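Local structure of putative protease (Parabacteroides distasonis ATCC 8503, 3KD4) at residues S22-S27 with K58-Y63; G44-V49 with I112-S117. The protein is of unproven function but is a putative protease, probably exported, containing two domains from families whose roles are still unknown. One frame throughout, in Å; residues are numbered along the deposited sequence.

Contact 1. Residues S22-S27 with K58-Y63; sequences SQEYRS and KIHSSY
The guanidinium of Arg26 lies flat on one face of the His60 imidazole, with centres 3.7 Å apart and planes 25° apart. The stack is off-centre: His60 CD2 stands 3.2 Å above the guanidinium plane near its rim, and Arg26 CZ lies above the rim of the imidazole. The closest atoms are Arg26 NE and His60 CD2, at 3.3 Å, while Arg26 NH2 reaches His60 CG at 3.6 Å. Over the opposite face of the imidazole, and also offset, is the carbonyl oxygen Lys58 O, 4.0 Å above the plane. At the ring edge Glu24 OE2 lies near the plane but 4.4 Å from His60 NE2; Ser117 OG hydrogen-bonds to both atoms and so bridges them. With CG anti to the backbone N (chi1 -177°) and the chain extended to NE, Arg26 spans the gap between strands, and NH2 forms a salt bridge with Asp115. Putting an alanine at Arg26 would probably uncover that imidazole face and leave Asp115 without this charged mate. The Arg26 and Lys58 CA atoms, the nearest pair, are 9.2 Å apart because strand 111-120 runs between strands 23-33 and 55-65, antiparallel to both. The stack therefore crosses over this central strand, where His60 and Ser61 both face Asp115 in a classic beta bulge.

Contact 2. Residues G44-V49 with I112-S117; sequences GESFIV and IYLDYS. With PO4 (phosphate ion), chain C.
Ile48 and Tyr116 make the apolar part of the contact through a CH-pi interaction: Ile48 CD1 sits over the ring face, 3.8 Å from the Tyr116 centroid and 12° off its normal. Ile48 CG2 adds a touch nearer the hydroxyl end, 3.6 Å from Tyr116 CE2. Tyr116 CG lies between its backbone N and carbonyl carbon (chi1 70°), a torsion that lays the ring face beneath the isoleucine. A second pair is polar against apolar and close: Ser46 OG approaches Leu114 CD2 to 3.4 Å, and Ser46 CB is a tight 3.5 Å from the same methyl. The hydroxyl has its polar partner elsewhere, in a hydrogen bond with His103 NE2. On the other side of strand 111-120, Tyr113 OH donates a 2.6 Å hydrogen bond to phosphate O2, which lies in the ring plane at its edge. This phosphate probably came from the crystallisation liquor. Across the interface the CA atoms of Ser46 and Leu114 are 8.6 Å apart, and no hydrogen bond joins the segments. Two separate sheets thus meet face to face here, strand 45-50 of the three-stranded sheet on strand 111-120 of the larger one, held through apolar side-chain contacts, with the Ser46 hydroxyl turned to His103 for its hydrogen bond.

From the N terminus the segments come in the order 22-27, 44-49, 58-63 and 112-117, so the two contacts cross along the chain. Contact 1 closes a loop of 30 residues, and contact 2 one of 62; each loop encloses one segment of the other contact. All four segments belong to the DUF3857 domain. Strand 111-120 is the common element: contact 1 joins its two neighbours within the large mixed sheet, whereas contact 2 joins it to the three-stranded sheet. With centres about 9 Å apart, the contacts also touch directly, as where Lys58 O packs 3.4 Å from Tyr116 CB.

Contact 1. Residues S22-S27 with K58-Y63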
# COMPACT_ATOMS: atom_id res chain seq x y z
N SER A 22 3.89 7.05 -28.88
CA SER A 22 3.70 8.21 -28.04
C SER A 22 2.29 8.18 -27.37
O SER A 22 1.36 7.48 -27.82
CB SER A 22 3.89 9.50 -28.85
OG SER A 22 2.85 9.70 -29.78
N GLN A 23 2.17 8.89 -26.26
CA GLN A 23 0.94 8.95 -25.48
C GLN A 23 0.63 10.36 -25.06
O GLN A 23 1.49 11.25 -25.04
CB GLN A 23 1.01 8.04 -24.24
CG GLN A 23 1.15 6.58 -24.61
CD GLN A 23 1.14 5.64 -23.43
OE1 GLN A 23 0.67 5.99 -22.36
NE2 GLN A 23 1.64 4.42 -23.63
N GLU A 24 -0.65 10.58 -24.76
CA GLU A 24 -1.05 11.78 -24.08
C GLU A 24 -1.94 11.37 -22.95
O GLU A 24 -2.80 10.45 -23.09
CB GLU A 24 -1.74 12.77 -25.03
CG GLU A 24 -2.29 14.01 -24.29
CD GLU A 24 -2.85 15.14 -25.20
OE1 GLU A 24 -2.94 14.91 -26.40
OE2 GLU A 24 -3.23 16.22 -24.68
N TYR A 25 -1.75 12.02 -21.81
CA TYR A 25 -2.69 11.99 -20.71
C TYR A 25 -3.17 13.43 -20.43
O TYR A 25 -2.37 14.34 -20.24
CB TYR A 25 -2.04 11.39 -19.45
CG TYR A 25 -2.87 11.59 -18.18
CD1 TYR A 25 -4.08 10.95 -18.02
CD2 TYR A 25 -2.43 12.43 -17.13
CE1 TYR A 25 -4.84 11.11 -16.87
CE2 TYR A 25 -3.20 12.59 -15.95
CZ TYR A 25 -4.40 11.94 -15.84
OH TYR A 25 -5.20 12.05 -14.72
N ARG A 26 -4.47 13.66 -20.49
CA ARG A 26 -5.03 14.99 -20.27
C ARG A 26 -6.00 14.93 -19.11
O ARG A 26 -6.88 14.06 -19.06
CB ARG A 26 -5.72 15.54 -21.51
CG ARG A 26 -6.25 16.97 -21.33
CD ARG A 26 -6.59 17.63 -22.65
NE ARG A 26 -7.04 19.04 -22.42
CZ ARG A 26 -7.29 19.89 -23.39
NH1 ARG A 26 -7.11 19.53 -24.66
NH2 ARG A 26 -7.68 21.12 -23.11
N SER A 27 -5.80 15.83 -18.15
CA SER A 27 -6.58 15.83 -16.91
C SER A 27 -7.16 17.19 -16.70
O SER A 27 -6.39 18.15 -16.68
CB SER A 27 -5.70 15.49 -15.69
OG SER A 27 -6.38 15.78 -14.47
N LYS A 58 2.13 20.20 -20.32
CA LYS A 58 1.53 21.36 -20.95
C LYS A 58 0.32 21.80 -20.15
O LYS A 58 -0.64 21.03 -19.99
CB LYS A 58 1.12 20.96 -22.35
CG LYS A 58 0.24 21.90 -23.08
CD LYS A 58 0.87 23.26 -23.26
CE LYS A 58 0.06 24.06 -24.29
NZ LYS A 58 -0.34 23.15 -25.44
N ILE A 59 0.33 23.03 -19.68
CA ILE A 59 -0.80 23.52 -18.89
C ILE A 59 -1.74 24.19 -19.86
O ILE A 59 -1.36 25.15 -20.49
CB ILE A 59 -0.34 24.52 -17.83
CG1 ILE A 59 0.74 23.89 -16.91
CG2 ILE A 59 -1.53 25.05 -17.02
CD1 ILE A 59 0.24 22.88 -15.98
N HIS A 60 -2.95 23.69 -20.01
CA HIS A 60 -3.88 24.29 -20.93
C HIS A 60 -4.56 25.49 -20.32
O HIS A 60 -4.80 26.47 -21.01
CB HIS A 60 -4.94 23.26 -21.36
CG HIS A 60 -4.36 22.08 -22.08
ND1 HIS A 60 -3.75 22.21 -23.32
CD2 HIS A 60 -4.28 20.77 -21.75
CE1 HIS A 60 -3.32 21.01 -23.71
NE2 HIS A 60 -3.60 20.13 -22.76
N SER A 61 -4.92 25.38 -19.05
CA SER A 61 -5.47 26.48 -18.35
C SER A 61 -5.37 26.21 -16.84
O SER A 61 -5.33 25.06 -16.37
CB SER A 61 -6.93 26.74 -18.76
OG SER A 61 -7.70 25.60 -18.44
N SER A 62 -5.30 27.31 -16.10
CA SER A 62 -5.22 27.31 -14.65
C SER A 62 -5.73 28.66 -14.14
O SER A 62 -5.11 29.73 -14.37
CB SER A 62 -3.80 27.00 -14.15
OG SER A 62 -3.72 27.01 -12.70
N TYR A 63 -6.88 28.61 -13.48
CA TYR A 63 -7.51 29.79 -12.90
C TYR A 63 -8.47 29.42 -11.79
O TYR A 63 -8.89 28.27 -11.65
CB TYR A 63 -8.24 30.62 -13.96
CG TYR A 63 -9.35 29.91 -14.72
CD1 TYR A 63 -9.08 29.18 -15.89
CD2 TYR A 63 -10.65 29.99 -14.29
CE1 TYR A 63 -10.10 28.56 -16.59
CE2 TYR A 63 -11.66 29.39 -14.99
CZ TYR A 63 -11.39 28.67 -16.12
OH TYR A 63 -12.43 28.07 -16.77

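Contact 2. Residues G44-V49 with I112-S117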
# COMPACT_ATOMS: atom_id res chain seq x y z
N GLY A 44 -5.14 23.71 -1.61
CA GLY A 44 -4.59 24.97 -2.11
C GLY A 44 -3.58 24.81 -3.25
O GLY A 44 -3.18 25.81 -3.86
N GLU A 45 -3.13 23.58 -3.48
CA GLU A 45 -2.17 23.28 -4.54
C GLU A 45 -2.57 22.08 -5.37
O GLU A 45 -3.33 21.26 -4.92
CB GLU A 45 -0.78 22.97 -3.97
CG GLU A 45 -0.09 24.14 -3.29
CD GLU A 45 -0.57 24.35 -1.87
OE1 GLU A 45 -0.76 23.34 -1.16
OE2 GLU A 45 -0.75 25.52 -1.48
N SER A 46 -2.02 22.01 -6.57
CA SER A 46 -2.03 20.82 -7.36
C SER A 46 -0.58 20.35 -7.57
O SER A 46 0.36 21.18 -7.64
CB SER A 46 -2.77 21.08 -8.68
OG SER A 46 -4.16 21.25 -8.46
N PHE A 47 -0.40 19.04 -7.67
CA PHE A 47 0.92 18.41 -7.78
C PHE A 47 0.94 17.52 -8.99
O PHE A 47 0.12 16.64 -9.09
CB PHE A 47 1.19 17.57 -6.53
CG PHE A 47 1.02 18.34 -5.27
CD1 PHE A 47 2.07 19.06 -4.75
CD2 PHE A 47 -0.20 18.37 -4.64
CE1 PHE A 47 1.91 19.78 -3.58
CE2 PHE A 47 -0.36 19.10 -3.46
CZ PHE A 47 0.68 19.79 -2.95
N ILE A 48 1.86 17.77 -9.92
CA ILE A 48 1.91 16.98 -11.16
C ILE A 48 3.31 16.42 -11.39
O ILE A 48 4.22 17.16 -11.66
CB ILE A 48 1.54 17.83 -12.41
CG1 ILE A 48 0.18 18.53 -12.25
CG2 ILE A 48 1.56 16.92 -13.70
CD1 ILE A 48 0.00 19.82 -13.14
N VAL A 49 3.43 15.10 -11.32
CA VAL A 49 4.73 14.44 -11.42
C VAL A 49 4.99 13.94 -12.85
O VAL A 49 4.11 13.39 -13.47
CB VAL A 49 4.79 13.27 -10.40
CG1 VAL A 49 6.10 12.49 -10.54
CG2 VAL A 49 4.67 13.84 -8.93
N ILE A 112 -11.65 26.08 -8.38
CA ILE A 112 -10.37 25.91 -9.06
C ILE A 112 -10.59 25.19 -10.36
O ILE A 112 -11.18 24.11 -10.37
CB ILE A 112 -9.40 25.03 -8.21
CG1 ILE A 112 -9.03 25.74 -6.91
CG2 ILE A 112 -8.14 24.63 -9.02
CD1 ILE A 112 -8.44 24.77 -5.77
N TYR A 113 -10.05 25.75 -11.44
CA TYR A 113 -10.04 25.09 -12.76
C TYR A 113 -8.61 24.79 -13.16
O TYR A 113 -7.76 25.69 -13.19
CB TYR A 113 -10.62 26.04 -13.81
CG TYR A 113 -12.10 26.16 -13.81
CD1 TYR A 113 -12.76 26.83 -12.80
CD2 TYR A 113 -12.86 25.62 -14.86
CE1 TYR A 113 -14.13 26.96 -12.78
CE2 TYR A 113 -14.28 25.76 -14.86
CZ TYR A 113 -14.88 26.44 -13.81
OH TYR A 113 -16.26 26.58 -13.77
N LEU A 114 -8.34 23.54 -13.47
CA LEU A 114 -7.02 23.15 -13.96
C LEU A 114 -7.16 22.09 -15.03
O LEU A 114 -7.77 21.04 -14.81
CB LEU A 114 -6.16 22.58 -12.81
CG LEU A 114 -4.74 22.11 -13.13
CD1 LEU A 114 -3.88 23.29 -13.69
CD2 LEU A 114 -4.05 21.43 -11.89
N ASP A 115 -6.49 22.31 -16.14
CA ASP A 115 -6.56 21.45 -17.32
C ASP A 115 -5.14 21.35 -17.85
O ASP A 115 -4.53 22.38 -18.19
CB ASP A 115 -7.49 22.09 -18.33
CG ASP A 115 -7.70 21.23 -19.59
OD1 ASP A 115 -7.05 20.17 -19.73
OD2 ASP A 115 -8.48 21.65 -20.47
N TYR A 116 -4.57 20.14 -17.83
CA TYR A 116 -3.21 19.93 -18.31
C TYR A 116 -3.06 18.62 -19.03
O TYR A 116 -3.87 17.68 -18.83
CB TYR A 116 -2.19 19.99 -17.16
CG TYR A 116 -2.24 18.83 -16.21
CD1 TYR A 116 -3.05 18.86 -15.09
CD2 TYR A 116 -1.47 17.69 -16.44
CE1 TYR A 116 -3.11 17.78 -14.20
CE2 TYR A 116 -1.52 16.61 -15.56
CZ TYR A 116 -2.35 16.65 -14.46
OH TYR A 116 -2.36 15.57 -13.61
N SER A 117 -1.99 18.52 -19.81
CA SER A 117 -1.59 17.27 -20.44
C SER A 117 -0.16 16.92 -20.10
O SER A 117 0.71 17.81 -19.97
CB SER A 117 -1.67 17.33 -21.95
OG SER A 117 -3.00 17.52 -22.41
P PO4 C . -18.43 24.65 -16.10
O1 PO4 C . -19.73 24.94 -16.80
O2 PO4 C . -17.61 25.92 -15.86
O3 PO4 C . -18.77 23.96 -14.79
O4 PO4 C . -17.69 23.60 -16.91